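Local coordinates for YrdC-like domain-containing protein (Streptococcus mutans, PDB 3L7V) that is of unknown function but probably binds double-stranded RNA and may take part in tRNA modification, at residues A[104-117]-A[127-139]. Residues are numbered along the deposited sequence; the frame is centred on the assembly and turned at random.
Sequences RALAQLTPEIDAFY and LGCILPWKAEAYE. With SO4 (sulfate ion), chain C.
A helix packed antiparallel on a strand of the mixed sheet, with a single beta bridge just past the strand's C-terminal end, joins 104-117 to 127-139. The bridge pairs A107 with W133: K134 N donates to L106 O and Q108 N to P132 O, both at 168°. Q108 adds a side-chain bond, NE2 to W133 O at 2.9 Å, its chain extended beyond CG; the donor stands 48° out of the carbonyl plane, so no lone pair is met squarely. The bent K134 chain curls across the end of helix 104-106, its CD 3.4 Å from A107 O, and its NZ reaches a water that donates to R104 O and A107 O. Beside it, A135 N donates to a sulfate, probably from the crystallisation liquor. L106 lies alongside the W133 indole, CD2 4.0 Å from CZ3. The axes of helix 111-117 and strand 127-132 come within 11.2 Å, their directions at 160°. Between them L127 CD2 sits over one face of the Y117 ring, 4.3 Å from its centroid, while C129 SG approaches that ring obliquely; Y117 OH is hydrogen-bonded to F161 O on adjacent strand 158-163. L131 CD1 meets L109 CD1 at 3.8 Å. Mostly apolar side chains thus line the helix-to-sheet interface, as in the alpha/beta layering of the YrdC-like fold.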
ATOM      1  N   ARG A 104      -1.031   6.158 -12.754  1.00 24.03           N
ATOM      2  CA  ARG A 104      -0.938   6.039 -14.212  1.00 25.05           C
ATOM      3  C   ARG A 104       0.443   6.395 -14.765  1.00 25.78           C
ATOM      4  O   ARG A 104       0.829   5.926 -15.836  1.00 26.53           O
ATOM      5  CB  ARG A 104      -2.004   6.900 -14.892  1.00 21.29           C
ATOM      6  CG  ARG A 104      -3.441   6.471 -14.619  1.00 20.34           C
ATOM      7  CD  ARG A 104      -4.414   7.379 -15.360  1.00 22.44           C
ATOM      8  NE  ARG A 104      -5.809   6.999 -15.169  1.00 29.29           N
ATOM      9  CZ  ARG A 104      -6.749   7.790 -14.659  1.00 28.20           C
ATOM     10  NH1 ARG A 104      -6.466   9.031 -14.280  1.00 32.40           N
ATOM     11  NH2 ARG A 104      -7.985   7.339 -14.546  1.00 26.27           N
ATOM     12  N   ALA A 105       1.189   7.214 -14.035  1.00 19.10           N
ATOM     13  CA  ALA A 105       2.572   7.509 -14.414  1.00 19.66           C
ATOM     14  C   ALA A 105       3.544   6.351 -14.186  1.00 24.70           C
ATOM     15  O   ALA A 105       4.577   6.287 -14.852  1.00 24.60           O
ATOM     16  CB  ALA A 105       3.082   8.776 -13.689  1.00 16.57           C
ATOM     17  N   LEU A 106       3.217   5.445 -13.255  1.00 26.14           N
ATOM     18  CA  LEU A 106       4.170   4.424 -12.775  1.00 22.42           C
ATOM     19  C   LEU A 106       3.900   2.966 -13.200  1.00 21.80           C
ATOM     20  O   LEU A 106       4.833   2.200 -13.448  1.00 24.06           O
ATOM     21  CB  LEU A 106       4.278   4.475 -11.238  1.00 22.93           C
ATOM     22  CG  LEU A 106       4.754   5.759 -10.546  1.00 25.68           C
ATOM     23  CD1 LEU A 106       5.021   5.520  -9.050  1.00 27.36           C
ATOM     24  CD2 LEU A 106       5.992   6.309 -11.223  1.00 21.26           C
ATOM     25  N   ALA A 107       2.633   2.581 -13.261  1.00 15.52           N
ATOM     26  CA  ALA A 107       2.263   1.184 -13.487  1.00 19.79           C
ATOM     27  C   ALA A 107       1.648   0.950 -14.861  1.00 22.00           C
ATOM     28  O   ALA A 107       0.959   1.817 -15.375  1.00 25.37           O
ATOM     29  CB  ALA A 107       1.290   0.709 -12.380  1.00 14.87           C
ATOM     30  N   GLN A 108       1.904  -0.222 -15.445  1.00 16.85           N
ATOM     31  CA  GLN A 108       1.253  -0.639 -16.689  1.00 18.57           C
ATOM     32  C   GLN A 108      -0.205  -0.998 -16.407  1.00 26.06           C
ATOM     33  O   GLN A 108      -0.503  -1.663 -15.398  1.00 22.03           O
ATOM     34  CB  GLN A 108       1.936  -1.881 -17.285  1.00 15.95           C
ATOM     35  CG  GLN A 108       3.348  -1.688 -17.781  1.00 20.10           C
ATOM     36  CD  GLN A 108       3.959  -2.971 -18.321  1.00 27.59           C
ATOM     37  OE1 GLN A 108       3.266  -3.829 -18.866  1.00 31.39           O
ATOM     38  NE2 GLN A 108       5.261  -3.111 -18.155  1.00 31.17           N
ATOM     39  N   LEU A 109      -1.099  -0.596 -17.310  1.00 19.68           N
ATOM     40  CA  LEU A 109      -2.547  -0.746 -17.115  1.00 24.94           C
ATOM     41  C   LEU A 109      -3.266  -1.162 -18.411  1.00 24.06           C
ATOM     42  O   LEU A 109      -2.769  -0.903 -19.513  1.00 19.55           O
ATOM     43  CB  LEU A 109      -3.139   0.588 -16.636  1.00 28.69           C
ATOM     44  CG  LEU A 109      -3.318   0.959 -15.154  1.00 29.42           C
ATOM     45  CD1 LEU A 109      -2.559   0.057 -14.232  1.00 33.30           C
ATOM     46  CD2 LEU A 109      -2.954   2.411 -14.899  1.00 24.48           C
ATOM     47  N   THR A 110      -4.419  -1.814 -18.274  1.00 25.32           N
ATOM     48  CA  THR A 110      -5.393  -1.940 -19.376  1.00 25.59           C
ATOM     49  C   THR A 110      -6.619  -1.063 -19.089  1.00 29.22           C
ATOM     50  O   THR A 110      -6.772  -0.558 -17.970  1.00 25.82           O
ATOM     51  CB  THR A 110      -5.880  -3.385 -19.573  1.00 20.94           C
ATOM     52  OG1 THR A 110      -6.548  -3.833 -18.391  1.00 21.78           O
ATOM     53  CG2 THR A 110      -4.722  -4.318 -19.889  1.00 23.31           C
ATOM     54  N   PRO A 111      -7.504  -0.871 -20.086  1.00 28.49           N
ATOM     55  CA  PRO A 111      -8.664  -0.023 -19.777  1.00 18.59           C
ATOM     56  C   PRO A 111      -9.590  -0.612 -18.702  1.00 13.97           C
ATOM     57  O   PRO A 111     -10.128   0.156 -17.911  1.00 20.52           O
ATOM     58  CB  PRO A 111      -9.373   0.118 -21.135  1.00 26.94           C
ATOM     59  CG  PRO A 111      -8.278  -0.094 -22.154  1.00 29.49           C
ATOM     60  CD  PRO A 111      -7.395  -1.154 -21.531  1.00 31.58           C
ATOM     61  N   GLU A 112      -9.780  -1.930 -18.672  1.00 11.71           N
ATOM     62  CA  GLU A 112     -10.531  -2.573 -17.582  1.00 15.74           C
ATOM     63  C   GLU A 112      -9.887  -2.337 -16.190  1.00 22.15           C
ATOM     64  O   GLU A 112     -10.571  -1.992 -15.229  1.00 18.29           O
ATOM     65  CB  GLU A 112     -10.680  -4.079 -17.835  1.00 20.32           C
ATOM     66  CG  GLU A 112     -11.701  -4.453 -18.908  1.00 34.36           C
ATOM     67  CD  GLU A 112     -11.572  -5.899 -19.414  1.00 39.49           C
ATOM     68  OE1 GLU A 112     -10.439  -6.437 -19.485  1.00 34.20           O
ATOM     69  OE2 GLU A 112     -12.618  -6.493 -19.755  1.00 46.55           O
ATOM     70  N   ILE A 113      -8.575  -2.533 -16.084  1.00 16.67           N
ATOM     71  CA  ILE A 113      -7.898  -2.377 -14.795  1.00 16.73           C
ATOM     72  C   ILE A 113      -7.980  -0.929 -14.328  1.00 25.13           C
ATOM     73  O   ILE A 113      -8.295  -0.669 -13.154  1.00 24.01           O
ATOM     74  CB  ILE A 113      -6.425  -2.856 -14.834  1.00 16.35           C
ATOM     75  CG1 ILE A 113      -6.368  -4.374 -15.033  1.00 17.92           C
ATOM     76  CG2 ILE A 113      -5.711  -2.486 -13.537  1.00 20.67           C
ATOM     77  CD1 ILE A 113      -5.057  -4.903 -15.548  1.00  4.14           C
ATOM     78  N   ASP A 114      -7.706   0.005 -15.244  1.00 22.55           N
ATOM     79  CA  ASP A 114      -7.845   1.436 -14.964  1.00 17.11           C
ATOM     80  C   ASP A 114      -9.245   1.773 -14.423  1.00 21.19           C
ATOM     81  O   ASP A 114      -9.370   2.459 -13.410  1.00 16.46           O
ATOM     82  CB  ASP A 114      -7.536   2.274 -16.217  1.00 19.96           C
ATOM     83  CG  ASP A 114      -7.569   3.806 -15.950  1.00 43.31           C
ATOM     84  OD1 ASP A 114      -8.362   4.272 -15.103  1.00 43.63           O
ATOM     85  OD2 ASP A 114      -6.806   4.553 -16.604  1.00 42.75           O
ATOM     86  N   ALA A 115     -10.282   1.286 -15.109  1.00 22.51           N
ATOM     87  CA  ALA A 115     -11.679   1.467 -14.708  1.00 18.44           C
ATOM     88  C   ALA A 115     -12.015   0.813 -13.353  1.00 18.99           C
ATOM     89  O   ALA A 115     -12.810   1.355 -12.576  1.00 15.62           O
ATOM     90  CB  ALA A 115     -12.618   0.917 -15.798  1.00  6.96           C
ATOM     91  N   PHE A 116     -11.445  -0.368 -13.107  1.00 15.15           N
ATOM     92  CA  PHE A 116     -11.564  -1.069 -11.810  1.00 18.40           C
ATOM     93  C   PHE A 116     -11.078  -0.200 -10.635  1.00 20.84           C
ATOM     94  O   PHE A 116     -11.791  -0.049  -9.651  1.00 18.91           O
ATOM     95  CB  PHE A 116     -10.812  -2.416 -11.847  1.00 15.75           C
ATOM     96  CG  PHE A 116     -11.024  -3.290 -10.617  1.00 19.02           C
ATOM     97  CD1 PHE A 116     -12.240  -3.922 -10.396  1.00 19.38           C
ATOM     98  CD2 PHE A 116      -9.990  -3.509  -9.712  1.00 17.65           C
ATOM     99  CE1 PHE A 116     -12.438  -4.723  -9.278  1.00 20.86           C
ATOM    100  CE2 PHE A 116     -10.178  -4.310  -8.593  1.00 20.25           C
ATOM    101  CZ  PHE A 116     -11.404  -4.920  -8.375  1.00 20.71           C
ATOM    102  N   TYR A 117      -9.881   0.379 -10.762  1.00 20.98           N
ATOM    103  CA  TYR A 117      -9.323   1.302  -9.761  1.00 19.82           C
ATOM    104  C   TYR A 117     -10.126   2.603  -9.542  1.00 24.95           C
ATOM    105  O   TYR A 117     -10.267   3.065  -8.403  1.00 25.01           O
ATOM    106  CB  TYR A 117      -7.907   1.706 -10.167  1.00 17.86           C
ATOM    107  CG  TYR A 117      -6.755   0.936  -9.551  1.00 20.29           C
ATOM    108  CD1 TYR A 117      -6.096  -0.058 -10.268  1.00 19.23           C
ATOM    109  CD2 TYR A 117      -6.281   1.249  -8.272  1.00 19.69           C
ATOM    110  CE1 TYR A 117      -5.006  -0.735  -9.726  1.00 21.38           C
ATOM    111  CE2 TYR A 117      -5.199   0.579  -7.720  1.00 13.90           C
ATOM    112  CZ  TYR A 117      -4.566  -0.408  -8.444  1.00 23.48           C
ATOM    113  OH  TYR A 117      -3.492  -1.076  -7.898  1.00 24.46           O
ATOM    114  N   LEU A 127      -7.724  -0.533  -1.492  1.00 11.01           N
ATOM    115  CA  LEU A 127      -7.451  -1.555  -2.512  1.00 18.65           C
ATOM    116  C   LEU A 127      -5.958  -1.643  -2.870  1.00 22.64           C
ATOM    117  O   LEU A 127      -5.323  -0.612  -3.088  1.00 26.11           O
ATOM    118  CB  LEU A 127      -8.284  -1.251  -3.786  1.00 16.41           C
ATOM    119  CG  LEU A 127      -8.057  -2.083  -5.047  1.00 20.82           C
ATOM    120  CD1 LEU A 127      -8.755  -3.452  -4.936  1.00 19.94           C
ATOM    121  CD2 LEU A 127      -8.563  -1.320  -6.268  1.00 26.07           C
ATOM    122  N   GLY A 128      -5.415  -2.864  -2.951  1.00 20.43           N
ATOM    123  CA  GLY A 128      -4.061  -3.095  -3.454  1.00 16.16           C
ATOM    124  C   GLY A 128      -3.955  -4.108  -4.612  1.00 19.89           C
ATOM    125  O   GLY A 128      -4.551  -5.181  -4.563  1.00 19.02           O
ATOM    126  N   CYS A 129      -3.201  -3.775  -5.662  1.00 13.94           N
ATOM    127  CA  CYS A 129      -3.056  -4.674  -6.812  1.00 22.80           C
ATOM    128  C   CYS A 129      -1.596  -4.842  -7.218  1.00 12.02           C
ATOM    129  O   CYS A 129      -0.838  -3.866  -7.274  1.00 13.21           O
ATOM    130  CB  CYS A 129      -3.862  -4.188  -8.037  1.00 28.11           C
ATOM    131  SG  CYS A 129      -5.694  -4.115  -7.911  1.00 26.02           S
ATOM    132  N   ILE A 130      -1.222  -6.077  -7.535  1.00 14.41           N
ATOM    133  CA  ILE A 130       0.126  -6.402  -7.990  1.00 17.69           C
ATOM    134  C   ILE A 130       0.239  -6.160  -9.492  1.00 22.24           C
ATOM    135  O   ILE A 130      -0.403  -6.862 -10.288  1.00 22.84           O
ATOM    136  CB  ILE A 130       0.479  -7.871  -7.670  1.00 20.16           C
ATOM    137  CG1 ILE A 130       0.322  -8.132  -6.173  1.00 28.38           C
ATOM    138  CG2 ILE A 130       1.905  -8.221  -8.134  1.00 11.95           C
ATOM    139  CD1 ILE A 130       0.765  -9.503  -5.763  1.00 32.92           C
ATOM    140  N   LEU A 131       1.057  -5.166  -9.861  1.00 19.28           N
ATOM    141  CA  LEU A 131       1.258  -4.740 -11.258  1.00 21.06           C
ATOM    142  C   LEU A 131       2.752  -4.658 -11.691  1.00 17.96           C
ATOM    143  O   LEU A 131       3.640  -4.584 -10.848  1.00 19.93           O
ATOM    144  CB  LEU A 131       0.573  -3.379 -11.477  1.00 18.02           C
ATOM    145  CG  LEU A 131      -0.962  -3.354 -11.371  1.00 18.52           C
ATOM    146  CD1 LEU A 131      -1.504  -1.931 -11.178  1.00  7.93           C
ATOM    147  CD2 LEU A 131      -1.613  -4.046 -12.589  1.00 12.86           C
ATOM    148  N   PRO A 132       3.025  -4.667 -13.009  1.00 18.63           N
ATOM    149  CA  PRO A 132       4.383  -4.400 -13.526  1.00 18.44           C
ATOM    150  C   PRO A 132       4.652  -2.899 -13.655  1.00 20.14           C
ATOM    151  O   PRO A 132       3.706  -2.127 -13.769  1.00 30.63           O
ATOM    152  CB  PRO A 132       4.364  -5.017 -14.936  1.00 17.03           C
ATOM    153  CG  PRO A 132       2.961  -5.626 -15.121  1.00 17.83           C
ATOM    154  CD  PRO A 132       2.076  -4.950 -14.101  1.00 15.76           C
ATOM    155  N   TRP A 133       5.917  -2.489 -13.654  1.00 24.09           N
ATOM    156  CA  TRP A 133       6.275  -1.074 -13.895  1.00 24.96           C
ATOM    157  C   TRP A 133       6.358  -0.750 -15.384  1.00 24.59           C
ATOM    158  O   TRP A 133       6.767  -1.590 -16.191  1.00 28.36           O
ATOM    159  CB  TRP A 133       7.626  -0.715 -13.246  1.00 14.74           C
ATOM    160  CG  TRP A 133       7.590  -0.573 -11.748  1.00 21.85           C
ATOM    161  CD1 TRP A 133       7.446  -1.580 -10.828  1.00 22.98           C
ATOM    162  CD2 TRP A 133       7.717   0.644 -10.994  1.00 23.06           C
ATOM    163  NE1 TRP A 133       7.466  -1.060  -9.551  1.00 24.00           N
ATOM    164  CE2 TRP A 133       7.637   0.299  -9.626  1.00 23.74           C
ATOM    165  CE3 TRP A 133       7.890   1.991 -11.341  1.00 26.39           C
ATOM    166  CZ2 TRP A 133       7.719   1.254  -8.606  1.00 23.25           C
ATOM    167  CZ3 TRP A 133       7.972   2.937 -10.325  1.00 28.67           C
ATOM    168  CH2 TRP A 133       7.888   2.560  -8.974  1.00 23.60           C
ATOM    169  N   LYS A 134       5.984   0.470 -15.746  1.00 26.17           N
ATOM    170  CA  LYS A 134       6.267   0.974 -17.094  1.00 34.44           C
ATOM    171  C   LYS A 134       7.775   1.068 -17.317  1.00 36.92           C
ATOM    172  O   LYS A 134       8.501   1.558 -16.452  1.00 39.09           O
ATOM    173  CB  LYS A 134       5.632   2.346 -17.297  1.00 30.38           C
ATOM    174  CG  LYS A 134       4.138   2.293 -17.472  1.00 32.23           C
ATOM    175  CD  LYS A 134       3.497   3.551 -16.928  1.00 39.42           C
ATOM    176  CE  LYS A 134       3.218   4.546 -18.027  1.00 46.03           C
ATOM    177  NZ  LYS A 134       2.072   4.057 -18.827  1.00 54.90           N
ATOM    178  N   ALA A 135       8.244   0.600 -18.471  1.00 37.72           N
ATOM    179  CA  ALA A 135       9.683   0.593 -18.765  1.00 41.24           C
ATOM    180  C   ALA A 135      10.382   1.894 -18.382  1.00 41.33           C
ATOM    181  O   ALA A 135      11.421   1.877 -17.725  1.00 42.42           O
ATOM    182  CB  ALA A 135       9.941   0.283 -20.233  1.00 37.33           C
ATOM    183  N   GLU A 136       9.809   3.017 -18.804  1.00 35.24           N
ATOM    184  CA  GLU A 136      10.447   4.308 -18.613  1.00 40.01           C
ATOM    185  C   GLU A 136      10.446   4.720 -17.139  1.00 40.87           C
ATOM    186  O   GLU A 136      11.372   5.394 -16.673  1.00 34.28           O
ATOM    187  CB  GLU A 136       9.757   5.369 -19.469  1.00 48.53           C
ATOM    188  CG  GLU A 136      10.370   6.749 -19.352  1.00 60.23           C
ATOM    189  CD  GLU A 136      11.574   6.935 -20.254  1.00 69.55           C
ATOM    190  OE1 GLU A 136      12.715   6.912 -19.743  1.00 71.76           O
ATOM    191  OE2 GLU A 136      11.376   7.103 -21.475  1.00 76.58           O
ATOM    192  N   ALA A 137       9.403   4.315 -16.416  1.00 38.87           N
ATOM    193  CA  ALA A 137       9.296   4.592 -14.983  1.00 34.12           C
ATOM    194  C   ALA A 137      10.345   3.822 -14.198  1.00 22.15           C
ATOM    195  O   ALA A 137      10.910   4.327 -13.230  1.00 17.20           O
ATOM    196  CB  ALA A 137       7.908   4.239 -14.476  1.00 43.33           C
ATOM    197  N   TYR A 138      10.592   2.587 -14.620  1.00 22.69           N
ATOM    198  CA  TYR A 138      11.542   1.727 -13.944  1.00 29.42           C
ATOM    199  C   TYR A 138      12.976   2.243 -14.145  1.00 32.93           C
ATOM    200  O   TYR A 138      13.819   2.125 -13.245  1.00 29.68           O
ATOM    201  CB  TYR A 138      11.379   0.277 -14.418  1.00 31.05           C
ATOM    202  CG  TYR A 138      12.174  -0.730 -13.627  1.00 25.47           C
ATOM    203  CD1 TYR A 138      11.727  -1.188 -12.393  1.00 22.97           C
ATOM    204  CD2 TYR A 138      13.378  -1.225 -14.109  1.00 30.42           C
ATOM    205  CE1 TYR A 138      12.464  -2.115 -11.656  1.00 24.40           C
ATOM    206  CE2 TYR A 138      14.117  -2.152 -13.383  1.00 31.30           C
ATOM    207  CZ  TYR A 138      13.658  -2.592 -12.158  0.50 24.30           C
ATOM    208  OH  TYR A 138      14.399  -3.511 -11.442  0.50 22.53           O
ATOM    209  N   GLU A 139      13.243   2.824 -15.314  1.00 32.21           N
ATOM    210  CA  GLU A 139      14.531   3.489 -15.549  1.00 38.86           C
ATOM    211  C   GLU A 139      14.734   4.643 -14.577  1.00 34.11           C
ATOM    212  O   GLU A 139      15.755   4.716 -13.901  1.00 34.48           O
ATOM    213  CB  GLU A 139      14.653   4.002 -16.987  1.00 45.07           C
ATOM    214  CG  GLU A 139      14.879   2.904 -18.013  1.00 52.94           C
ATOM    215  CD  GLU A 139      15.932   1.914 -17.566  1.00 65.20           C
ATOM    216  OE1 GLU A 139      17.019   2.356 -17.134  1.00 71.16           O
ATOM    217  OE2 GLU A 139      15.673   0.694 -17.641  1.00 70.36           O
TER
HETATM  218  S   SO4 C 263       5.341   0.459 -21.222  1.00 65.97           S
HETATM  219  O1  SO4 C 263       4.705  -0.302 -22.293  1.00 65.68           O
HETATM  220  O2  SO4 C 263       6.178  -0.451 -20.440  1.00 60.97           O
HETATM  221  O3  SO4 C 263       6.171   1.516 -21.796  1.00 68.38           O
HETATM  222  O4  SO4 C 263       4.313   1.083 -20.387  1.00 66.94           O
HETATM  223  O   HOH W   1      -0.414   3.731 -17.258  1.00 45.83           O
HETATM  224  O   HOH W   2      -0.007   1.803 -19.436  1.00 46.49           O